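Local coordinates for protein alpha-/beta-galactoside alpha-2,3-sialyltransferase (Photobacterium phosphoreum, PDB 2ZWI) that probably transfers sialic acid from a CMP-activated donor to the 3-position of galactosides, as a GT-B-type glycosyltransferase that binds CMP, at residues A[276-281]-A[285-290]; A[237-242]-A[250-255]; A[258-263]-A[292-297]. All blocks are in the same frame, centred on the assembly; numbering follows the deposited sequence. Where two conformers were deposited one is given.

Interaction 1. Residues A[276-281]-A[285-290]; sequences LFFKGH and TYNQQI. With C5P (cytidine-5'-monophosphate), chain C.
Phe278 of strand 275-279 meets Ile290 and Asn287 of helix 287-294, crossing both side chains at about a right angle. The Ile290 branches approach the ring at different atoms: CG2 lies 3.7 Å from Phe278 CE1, obliquely to the ring, and CD1 comes within 3.8 Å of Phe278 CZ. Asn287 arrives at the ring edge, its CB 3.8 Å from Phe278 CE2, with the amide plane turned 59° from the ring. Phe278 is placed here by its first torsion, which sets CG opposite the backbone N (chi1 -179°) and directs the ring at the first helical turn. Beyond it, the Asn287 amide packs against the backbone at Gly280 CA, where the strand has given way to a loop.

The neighbouring residues turn to the nucleotide instead. Lys279 CB points away from the helix, and its chain, bent at chi2 and chi4, brings NZ back to Gly280 O at 2.8 Å, while Lys279 O accepts a hydrogen bond from the cytosine N4 at 2.9 Å. Lys279 NZ also makes a weak hydrogen bond to the cytosine O2 at 2.9 Å. His281 NE2 donates to the CMP phosphate O2P at 2.8 Å, nearly straight at 166° and in the ring plane. The segment is therefore two-sided: van der Waals packing against Ile290 and Asn287 holds it to the helix, while carbonyl and ammonium groups read the base and the imidazole holds the phosphate.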
loop_
_atom_site.group_PDB
_atom_site.type_symbol
_atom_site.label_atom_id
_atom_site.label_comp_id
_atom_site.label_asym_id
_atom_site.label_seq_id
_atom_site.Cartn_x
_atom_site.Cartn_y
_atom_site.Cartn_z
ATOM N N LEU A 276 20.823 12.859 -8.788
ATOM C CA LEU A 276 20.025 12.814 -7.568
ATOM C C LEU A 276 18.627 13.366 -7.794
ATOM O O LEU A 276 18.468 14.471 -8.313
ATOM C CB LEU A 276 20.704 13.606 -6.455
ATOM C CG LEU A 276 22.151 13.277 -6.092
ATOM C CD1 LEU A 276 22.527 14.109 -4.849
ATOM C CD2 LEU A 276 22.358 11.769 -5.856
ATOM N N PHE A 277 17.634 12.574 -7.396
ATOM C CA PHE A 277 16.234 12.927 -7.496
ATOM C C PHE A 277 15.674 12.984 -6.079
ATOM O O PHE A 277 16.071 12.197 -5.206
ATOM C CB PHE A 277 15.482 11.853 -8.288
ATOM C CG PHE A 277 15.727 11.887 -9.786
ATOM C CD1 PHE A 277 14.721 12.312 -10.656
ATOM C CD2 PHE A 277 16.935 11.471 -10.325
ATOM C CE1 PHE A 277 14.933 12.327 -12.041
ATOM C CE2 PHE A 277 17.158 11.492 -11.710
ATOM C CZ PHE A 277 16.159 11.914 -12.563
ATOM N N PHE A 278 14.767 13.921 -5.843
ATOM C CA PHE A 278 14.096 13.991 -4.559
ATOM C C PHE A 278 12.618 13.667 -4.737
ATOM O O PHE A 278 11.908 14.365 -5.459
ATOM C CB PHE A 278 14.270 15.378 -3.915
ATOM C CG PHE A 278 13.607 15.498 -2.566
ATOM C CD1 PHE A 278 14.239 15.016 -1.424
ATOM C CD2 PHE A 278 12.344 16.072 -2.443
ATOM C CE1 PHE A 278 13.612 15.090 -0.182
ATOM C CE2 PHE A 278 11.721 16.166 -1.202
ATOM C CZ PHE A 278 12.361 15.665 -0.071
ATOM N N LYS A 279 12.162 12.602 -4.088
ATOM C CA LYS A 279 10.736 12.309 -4.037
ATOM C C LYS A 279 10.203 12.619 -2.640
ATOM O O LYS A 279 10.401 11.850 -1.687
ATOM C CB LYS A 279 10.442 10.860 -4.459
ATOM C CG LYS A 279 8.959 10.452 -4.420
ATOM C CD LYS A 279 8.053 11.577 -4.910
ATOM C CE LYS A 279 6.594 11.172 -4.926
ATOM N NZ LYS A 279 5.964 11.057 -3.587
ATOM N N GLY A 280 9.538 13.768 -2.522
ATOM C CA GLY A 280 8.972 14.181 -1.241
ATOM C C GLY A 280 7.772 13.337 -0.835
ATOM O O GLY A 280 7.087 12.750 -1.682
ATOM N N HIS A 281 7.533 13.270 0.468
ATOM C CA HIS A 281 6.338 12.641 1.006
ATOM C C HIS A 281 5.126 13.483 0.578
ATOM O O HIS A 281 5.211 14.698 0.602
ATOM C CB HIS A 281 6.457 12.578 2.536
ATOM C CG HIS A 281 5.447 11.693 3.199
ATOM N ND1 HIS A 281 4.113 12.025 3.291
ATOM C CD2 HIS A 281 5.585 10.505 3.835
ATOM C CE1 HIS A 281 3.469 11.068 3.939
ATOM N NE2 HIS A 281 4.340 10.132 4.277
ATOM N N THR A 285 5.522 19.553 3.615
ATOM C CA THR A 285 5.447 20.926 3.117
ATOM C C THR A 285 6.797 21.645 3.222
ATOM O O THR A 285 6.893 22.851 2.985
ATOM C CB THR A 285 4.294 21.719 3.803
ATOM O OG1 THR A 285 4.646 23.101 3.934
ATOM C CG2 THR A 285 4.002 21.159 5.171
ATOM N N TYR A 286 7.846 20.904 3.574
ATOM C CA TYR A 286 9.191 21.481 3.591
ATOM C C TYR A 286 10.097 21.003 2.442
ATOM O O TYR A 286 11.312 21.193 2.511
ATOM C CB TYR A 286 9.885 21.297 4.964
ATOM C CG TYR A 286 9.916 19.875 5.537
ATOM C CD1 TYR A 286 9.967 18.748 4.711
ATOM C CD2 TYR A 286 9.943 19.673 6.912
ATOM C CE1 TYR A 286 10.024 17.464 5.249
ATOM C CE2 TYR A 286 9.997 18.403 7.455
ATOM C CZ TYR A 286 10.025 17.304 6.615
ATOM O OH TYR A 286 10.084 16.051 7.155
ATOM N N ASN A 287 9.518 20.402 1.398
ATOM C CA ASN A 287 10.295 19.814 0.292
ATOM C C ASN A 287 11.206 20.775 -0.489
ATOM O O ASN A 287 12.302 20.392 -0.904
ATOM C CB ASN A 287 9.391 19.080 -0.711
ATOM C CG ASN A 287 8.600 17.952 -0.085
ATOM O OD1 ASN A 287 7.462 17.698 -0.481
ATOM N ND2 ASN A 287 9.186 17.276 0.889
ATOM N N GLN A 288 10.746 22.006 -0.714
ATOM C CA GLN A 288 11.562 22.981 -1.440
ATOM C C GLN A 288 12.874 23.316 -0.713
ATOM O O GLN A 288 13.901 23.501 -1.370
ATOM C CB GLN A 288 10.769 24.251 -1.780
ATOM C CG GLN A 288 11.373 25.064 -2.948
ATOM C CD GLN A 288 11.488 24.256 -4.241
ATOM O OE1 GLN A 288 10.504 23.705 -4.733
ATOM N NE2 GLN A 288 12.695 24.182 -4.789
ATOM N N GLN A 289 12.839 23.371 0.623
ATOM C CA GLN A 289 14.032 23.615 1.453
ATOM C C GLN A 289 15.124 22.557 1.226
ATOM O O GLN A 289 16.313 22.885 1.081
ATOM C CB GLN A 289 13.675 23.610 2.943
ATOM C CG GLN A 289 12.707 24.693 3.423
ATOM C CD GLN A 289 12.512 24.680 4.937
ATOM O OE1 GLN A 289 12.123 25.684 5.542
ATOM N NE2 GLN A 289 12.797 23.552 5.553
ATOM N N ILE A 290 14.711 21.290 1.232
ATOM C CA ILE A 290 15.611 20.159 1.005
ATOM C C ILE A 290 16.145 20.171 -0.434
ATOM O O ILE A 290 17.360 20.073 -0.647
ATOM C CB ILE A 290 14.920 18.794 1.322
ATOM C CG1 ILE A 290 14.301 18.793 2.736
ATOM C CG2 ILE A 290 15.909 17.639 1.155
ATOM C CD1 ILE A 290 13.415 17.586 3.038
HETATM O O3P C5P C . 6.137 6.979 4.456
HETATM P P C5P C . 4.742 6.511 4.611
HETATM O O1P C5P C . 4.779 5.150 5.237
HETATM O O2P C5P C . 3.941 7.575 5.312
HETATM O "O5'" C5P C . 4.184 6.340 3.123
HETATM C "C5'" C5P C . 2.799 6.153 2.847
HETATM C "C4'" C5P C . 2.598 6.359 1.355
HETATM O "O4'" C5P C . 3.022 7.681 0.969
HETATM C "C3'" C5P C . 3.480 5.430 0.531
HETATM O "O3'" C5P C . 2.860 4.167 0.324
HETATM C "C2'" C5P C . 3.624 6.177 -0.769
HETATM O "O2'" C5P C . 2.400 6.129 -1.511
HETATM C "C1'" C5P C . 3.701 7.614 -0.300
HETATM N N1 C5P C . 5.052 8.184 -0.215
HETATM C C2 C5P C . 5.657 8.641 -1.405
HETATM N N3 C5P C . 6.874 9.219 -1.370
HETATM C C4 C5P C . 7.537 9.354 -0.202
HETATM C C5 C5P C . 6.969 8.918 0.989
HETATM C C6 C5P C . 5.699 8.327 0.958
HETATM O O2 C5P C . 5.079 8.496 -2.503
HETATM N N4 C5P C . 8.752 9.950 -0.213
#

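Interaction 2. Residues A[237-242]-A[250-255]; sequences FIFIGT and EQQIDI. With C5P (cytidine-5'-monophosphate), chain C.
This is a buried strand-to-helix packing contact with one polar tie, inside the beta-alpha-beta unit formed by strand 236-240, helix 249-259 and strand 275-279. The unit belongs to the six-stranded parallel sheet of the CMP-binding half of this GT-B-type enzyme, and the contact lies where strand 236-240 runs out into the loop that reaches the nucleotide.

The evidence for packing is the Phe239 ring, whose edge faces the helix. Ile255 CG2 approaches Phe239 CE1 at 3.9 Å, near the ring plane, and Gln252 OE1 lies at Phe239 CE2, 3.9 Å away and also near that plane. Phe239 and Gln252 cross at about a right angle, with ring and amide planes 31° apart. Met321 of strand 317-321 also packs on Phe239, Gln252 and Ile255, so the neighbouring strand packs into the same layer.

The polar tie depends on the reach of Gln252. Its chain is extended beyond CG, which carries the amide from the helix to the strand end. There OE1 lies 3.5 Å from Gly241 CA, while Thr242 CG2 rests 3.8 Å from Gln252 NE2. The amide's other end is held by Thr248 O, a second anchor that should restrict its rotation. On the ligand side, Gly241 O accepts a hydrogen bond from the cytosine N4 of CMP at 2.9 Å. One residue on, Thr242 N donates to Gln252 OE1 at 3.0 Å with an N-H...O angle of 168°, the donor tilted 35° from the carbonyl plane.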
loop_
_atom_site.group_PDB
_atom_site.type_symbol
_atom_site.label_atom_id
_atom_site.label_comp_id
_atom_site.label_asym_id
_atom_site.label_seq_id
_atom_site.Cartn_x
_atom_site.Cartn_y
_atom_site.Cartn_z
ATOM N N PHE A 237 19.557 8.101 -8.689
ATOM C CA PHE A 237 19.250 7.853 -7.278
ATOM C C PHE A 237 18.031 8.679 -6.856
ATOM O O PHE A 237 17.987 9.895 -7.089
ATOM C CB PHE A 237 20.449 8.229 -6.395
ATOM C CG PHE A 237 20.184 8.109 -4.910
ATOM C CD1 PHE A 237 20.302 6.887 -4.270
ATOM C CD2 PHE A 237 19.831 9.228 -4.154
ATOM C CE1 PHE A 237 20.074 6.762 -2.903
ATOM C CE2 PHE A 237 19.585 9.116 -2.784
ATOM C CZ PHE A 237 19.704 7.872 -2.154
ATOM N N ILE A 238 17.056 8.032 -6.228
ATOM C CA ILE A 238 15.936 8.760 -5.613
ATOM C C ILE A 238 16.032 8.731 -4.087
ATOM O O ILE A 238 16.103 7.652 -3.479
ATOM C CB ILE A 238 14.557 8.206 -6.049
ATOM C CG1 ILE A 238 14.402 8.280 -7.574
ATOM C CG2 ILE A 238 13.412 8.962 -5.329
ATOM C CD1 ILE A 238 13.062 7.728 -8.089
ATOM N N PHE A 239 16.058 9.925 -3.487
ATOM C CA PHE A 239 15.951 10.077 -2.046
ATOM C C PHE A 239 14.490 10.073 -1.664
ATOM O O PHE A 239 13.734 10.919 -2.151
ATOM C CB PHE A 239 16.565 11.401 -1.574
ATOM C CG PHE A 239 16.577 11.551 -0.072
ATOM C CD1 PHE A 239 17.642 11.051 0.672
ATOM C CD2 PHE A 239 15.531 12.195 0.594
ATOM C CE1 PHE A 239 17.662 11.180 2.071
ATOM C CE2 PHE A 239 15.531 12.319 1.994
ATOM C CZ PHE A 239 16.595 11.805 2.728
ATOM N N ILE A 240 14.106 9.127 -0.798
ATOM C CA ILE A 240 12.734 9.008 -0.299
ATOM C C ILE A 240 12.545 9.891 0.932
ATOM O O ILE A 240 13.017 9.575 2.014
ATOM C CB ILE A 240 12.356 7.521 0.034
ATOM C CG1 ILE A 240 12.506 6.617 -1.200
ATOM C CG2 ILE A 240 10.931 7.407 0.643
ATOM C CD1 ILE A 240 11.857 7.179 -2.458
ATOM N N GLY A 241 11.847 11.006 0.745
ATOM C CA GLY A 241 11.595 11.947 1.821
ATOM C C GLY A 241 10.487 11.517 2.771
ATOM O O GLY A 241 9.670 10.642 2.454
ATOM N N THR A 242 10.464 12.147 3.944
ATOM C CA THR A 242 9.393 11.921 4.900
ATOM C C THR A 242 8.739 13.267 5.261
ATOM O O THR A 242 9.022 14.281 4.615
ATOM C CB THR A 242 9.883 11.119 6.145
ATOM O OG1 THR A 242 8.757 10.737 6.937
ATOM C CG2 THR A 242 10.855 11.949 7.004
ATOM N N GLU A 250 16.070 20.011 8.014
ATOM C CA GLU A 250 17.502 20.034 8.342
ATOM C C GLU A 250 18.101 18.630 8.461
ATOM O O GLU A 250 19.193 18.373 7.953
ATOM C CB GLU A 250 17.743 20.815 9.647
ATOM C CG GLU A 250 19.221 21.046 9.985
ATOM C CD GLU A 250 19.431 21.697 11.353
ATOM O OE1 GLU A 250 20.490 22.348 11.557
ATOM O OE2 GLU A 250 18.535 21.557 12.224
ATOM N N GLN A 251 17.392 17.715 9.122
ATOM C CA GLN A 251 17.928 16.361 9.335
ATOM C C GLN A 251 18.066 15.607 8.012
ATOM O O GLN A 251 19.064 14.924 7.782
ATOM C CB GLN A 251 17.080 15.586 10.328
ATOM C CG GLN A 251 17.237 16.056 11.786
ATOM C CD GLN A 251 16.139 15.518 12.688
ATOM O OE1 GLN A 251 16.237 15.598 13.914
ATOM N NE2 GLN A 251 15.087 14.965 12.088
ATOM N N GLN A 252 17.078 15.776 7.131
ATOM C CA GLN A 252 17.142 15.211 5.784
ATOM C C GLN A 252 18.225 15.861 4.891
ATOM O O GLN A 252 18.886 15.167 4.115
ATOM C CB GLN A 252 15.758 15.247 5.131
ATOM C CG GLN A 252 14.793 14.261 5.815
ATOM C CD GLN A 252 13.360 14.425 5.393
ATOM O OE1 GLN A 252 12.926 13.852 4.395
ATOM N NE2 GLN A 252 12.599 15.185 6.174
ATOM N N ILE A 253 18.399 17.175 5.015
ATOM C CA ILE A 253 19.496 17.895 4.341
ATOM C C ILE A 253 20.842 17.352 4.805
ATOM O O ILE A 253 21.736 17.104 3.986
ATOM C CB ILE A 253 19.418 19.433 4.592
ATOM C CG1 ILE A 253 18.267 20.058 3.799
ATOM C CG2 ILE A 253 20.726 20.141 4.201
ATOM C CD1 ILE A 253 17.737 21.371 4.420
ATOM N N ASP A 254 20.980 17.155 6.117
ATOM C CA ASP A 254 22.208 16.614 6.713
ATOM C C ASP A 254 22.524 15.185 6.240
ATOM O O ASP A 254 23.684 14.862 5.937
ATOM C CB ASP A 254 22.132 16.653 8.242
ATOM C CG ASP A 254 22.258 18.071 8.816
ATOM O OD1 ASP A 254 21.995 18.211 10.031
ATOM O OD2 ASP A 254 22.615 19.036 8.083
ATOM N N ILE A 255 21.489 14.346 6.189
ATOM C CA ILE A 255 21.593 12.978 5.648
ATOM C C ILE A 255 22.107 13.012 4.214
ATOM O O ILE A 255 22.957 12.219 3.846
ATOM C CB ILE A 255 20.244 12.217 5.675
ATOM C CG1 ILE A 255 19.841 11.870 7.104
ATOM C CG2 ILE A 255 20.318 10.907 4.846
ATOM C CD1 ILE A 255 18.370 11.592 7.261
HETATM O O3P C5P C . 6.137 6.979 4.456
HETATM P P C5P C . 4.742 6.511 4.611
HETATM O O1P C5P C . 4.779 5.150 5.237
HETATM O O2P C5P C . 3.941 7.575 5.312
HETATM O "O5'" C5P C . 4.184 6.340 3.123
HETATM C "C5'" C5P C . 2.799 6.153 2.847
HETATM C "C4'" C5P C . 2.598 6.359 1.355
HETATM O "O4'" C5P C . 3.022 7.681 0.969
HETATM C "C3'" C5P C . 3.480 5.430 0.531
HETATM O "O3'" C5P C . 2.860 4.167 0.324
HETATM C "C2'" C5P C . 3.624 6.177 -0.769
HETATM O "O2'" C5P C . 2.400 6.129 -1.511
HETATM C "C1'" C5P C . 3.701 7.614 -0.300
HETATM N N1 C5P C . 5.052 8.184 -0.215
HETATM C C2 C5P C . 5.657 8.641 -1.405
HETATM N N3 C5P C . 6.874 9.219 -1.370
HETATM C C4 C5P C . 7.537 9.354 -0.202
HETATM C C5 C5P C . 6.969 8.918 0.989
HETATM C C6 C5P C . 5.699 8.327 0.958
HETATM O O2 C5P C . 5.079 8.496 -2.503
HETATM N N4 C5P C . 8.752 9.950 -0.213
#

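Interaction 3. Residues A[258-263]-A[292-297]; sequences EAKKPD and DAHNMI
Two neighbouring helices of the CMP-binding half, 249-259 and 287-294, meet near their C-terminal ends through a small side-chain bridge from Lys260 to His294. Only 95 Å² is buried between segments 258-263 and 292-297, and the nearest CA atoms, those of Lys260 and His294, stand 9.8 Å apart. The backbones are thus well separated, and the lysine chain spans the gap, packing on Leu276 of strand 275-279 as well.

Lys260 NZ reaches the edge of the imidazole near its plane, 3.2 Å from His294 ND1, and makes a weak hydrogen bond to it. Lys260 CE is almost as near, 3.3 Å from the same His294 ND1, so the CE-NZ bond lies broadside to that nitrogen and an N-H can point at it only poorly, which fits a weak bond. A bend at chi3 (-86°) turns the last part of the chain to bring both atoms to the ring. The stronger partner of the histidine is on its other nitrogen: His294 NE2 is hydrogen-bonded to Ile253 O of helix 249-259. That bond puts a proton on NE2; the weak contact at ND1 would favour, without proving, a neutral ring.

Each segment also has its own local order. Lys261 NZ forms a salt bridge with Glu258 OE2 at 2.9 Å, meeting the oxygen on its syn side and 32° out of the carboxylate plane. After His294 the chain turns sharply: Asn295 has a positive phi (49°), and two bonds back into the last turn complete a Schellman motif there. Met296 follows, and strand 297-299 then begins, so the histidine bridge sits beside the helix-to-strand turn of a parallel beta-alpha-beta unit in a Rossmann-like, GT-B-type domain.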
loop_
_atom_site.group_PDB
_atom_site.type_symbol
_atom_site.label_atom_id
_atom_site.label_comp_id
_atom_site.label_asym_id
_atom_site.label_seq_id
_atom_site.Cartn_x
_atom_site.Cartn_y
_atom_site.Cartn_z
ATOM N N GLU A 258 25.884 13.945 4.184
ATOM C CA GLU A 258 26.664 12.774 4.570
ATOM C C GLU A 258 26.730 11.727 3.441
ATOM O O GLU A 258 27.799 11.170 3.151
ATOM C CB GLU A 258 26.097 12.157 5.854
ATOM C CG GLU A 258 27.039 11.158 6.550
ATOM C CD GLU A 258 28.320 11.802 7.073
ATOM O OE1 GLU A 258 29.301 11.071 7.317
ATOM O OE2 GLU A 258 28.352 13.035 7.236
ATOM N N ALA A 259 25.592 11.466 2.807
ATOM C CA ALA A 259 25.512 10.508 1.693
ATOM C C ALA A 259 26.396 10.889 0.512
ATOM O O ALA A 259 26.921 10.019 -0.186
ATOM C CB ALA A 259 24.058 10.336 1.237
ATOM N N LYS A 260 26.546 12.189 0.279
ATOM C CA LYS A 260 27.344 12.668 -0.837
ATOM C C LYS A 260 28.857 12.509 -0.624
ATOM O O LYS A 260 29.621 12.602 -1.578
ATOM C CB LYS A 260 26.962 14.104 -1.215
ATOM C CG LYS A 260 25.617 14.171 -1.922
ATOM C CD LYS A 260 25.501 15.351 -2.834
ATOM C CE LYS A 260 25.026 16.583 -2.109
ATOM N NZ LYS A 260 24.371 17.512 -3.091
ATOM N N LYS A 261 29.279 12.245 0.608
ATOM C CA LYS A 261 30.681 11.941 0.885
ATOM C C LYS A 261 30.991 10.516 0.434
ATOM O O LYS A 261 30.204 9.601 0.702
ATOM C CB LYS A 261 31.006 12.082 2.372
ATOM C CG LYS A 261 30.779 13.468 2.936
ATOM C CD LYS A 261 30.837 13.429 4.456
ATOM C CE LYS A 261 30.503 14.794 5.066
ATOM N NZ LYS A 261 30.609 14.720 6.562
ATOM N N PRO A 262 32.134 10.327 -0.260
ATOM C CA PRO A 262 32.566 9.019 -0.755
ATOM C C PRO A 262 33.145 8.127 0.334
ATOM O O PRO A 262 33.319 6.929 0.112
ATOM C CB PRO A 262 33.662 9.391 -1.747
ATOM C CG PRO A 262 34.286 10.605 -1.129
ATOM C CD PRO A 262 33.087 11.384 -0.652
ATOM N N ASP A 263 33.414 8.708 1.506
ATOM C CA ASP A 263 34.118 8.013 2.590
ATOM C C ASP A 263 33.488 8.170 3.986
ATOM O O ASP A 263 34.199 8.190 5.004
ATOM C CB ASP A 263 35.574 8.492 2.635
ATOM C CG ASP A 263 35.699 9.960 3.007
ATOM O OD1 ASP A 263 34.893 10.786 2.527
ATOM O OD2 ASP A 263 36.622 10.287 3.784
ATOM N N ASP A 292 16.426 22.539 -2.636
ATOM C CA ASP A 292 17.283 23.670 -2.952
ATOM C C ASP A 292 18.666 23.471 -2.371
ATOM O O ASP A 292 19.670 23.734 -3.043
ATOM C CB ASP A 292 16.680 24.967 -2.403
ATOM C CG ASP A 292 15.504 25.459 -3.227
ATOM O OD1 ASP A 292 15.306 24.968 -4.369
ATOM O OD2 ASP A 292 14.781 26.352 -2.726
ATOM N N ALA A 293 18.715 22.998 -1.124
ATOM C CA ALA A 293 19.980 22.823 -0.414
ATOM C C ALA A 293 20.889 21.821 -1.113
ATOM O O ALA A 293 22.115 21.844 -0.901
ATOM C CB ALA A 293 19.738 22.419 1.030
ATOM N N HIS A 294 20.299 20.964 -1.953
ATOM C CA HIS A 294 21.057 19.915 -2.633
ATOM C C HIS A 294 21.006 19.856 -4.170
ATOM O O HIS A 294 21.602 18.954 -4.775
ATOM C CB HIS A 294 20.781 18.552 -2.001
ATOM C CG HIS A 294 21.409 18.395 -0.656
ATOM N ND1 HIS A 294 22.774 18.314 -0.482
ATOM C CD2 HIS A 294 20.868 18.343 0.583
ATOM C CE1 HIS A 294 23.046 18.203 0.805
ATOM N NE2 HIS A 294 21.906 18.214 1.472
ATOM N N ASN A 295 20.329 20.815 -4.792
ATOM C CA ASN A 295 20.172 20.838 -6.252
ATOM C C ASN A 295 19.712 19.502 -6.822
ATOM O O ASN A 295 20.342 18.930 -7.716
ATOM C CB ASN A 295 21.456 21.304 -6.943
ATOM C CG ASN A 295 21.731 22.764 -6.717
ATOM O OD1 ASN A 295 20.888 23.500 -6.194
ATOM N ND2 ASN A 295 22.917 23.200 -7.109
ATOM N N MET A 296 18.597 19.019 -6.299
ATOM C CA MET A 296 18.069 17.725 -6.691
ATOM C C MET A 296 16.945 17.896 -7.697
ATOM O O MET A 296 16.212 18.879 -7.660
ATOM C CB MET A 296 17.572 16.986 -5.455
ATOM C CG MET A 296 18.711 16.521 -4.552
ATOM S SD MET A 296 18.099 15.737 -3.076
ATOM C CE MET A 296 17.176 17.074 -2.353
ATOM N N ILE A 297 16.814 16.930 -8.594
ATOM C CA ILE A 297 15.687 16.903 -9.518
ATOM C C ILE A 297 14.415 16.526 -8.744
ATOM O O ILE A 297 14.327 15.445 -8.171
ATOM C CB ILE A 297 15.923 15.907 -10.683
ATOM C CG1 ILE A 297 17.216 16.250 -11.431
ATOM C CG2 ILE A 297 14.730 15.888 -11.629
ATOM C CD1 ILE A 297 17.475 15.367 -12.634
#

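Overall arrangement
Following the chain from the N terminus, interaction 2 comes first: strand 236-240 leads through a loop into helix 249-259, which folds back on it. That helix runs on into the first segment of interaction 3, whose partner lies 29 residues later. Strand 275-279 and the start of helix 287-294 lie within this interval, so interaction 1, which closes the short turn between them, is nested inside the loop closed by interaction 3, while interaction 2 precedes both in series. Neighbouring strands join interactions 1 and 2, with Phe277 N 2.7 Å from Phe237 O, and both touch CMP. Interaction 3 lies farther from the nucleotide, tying the helices of two successive beta-alpha-beta units that share strand 275-279.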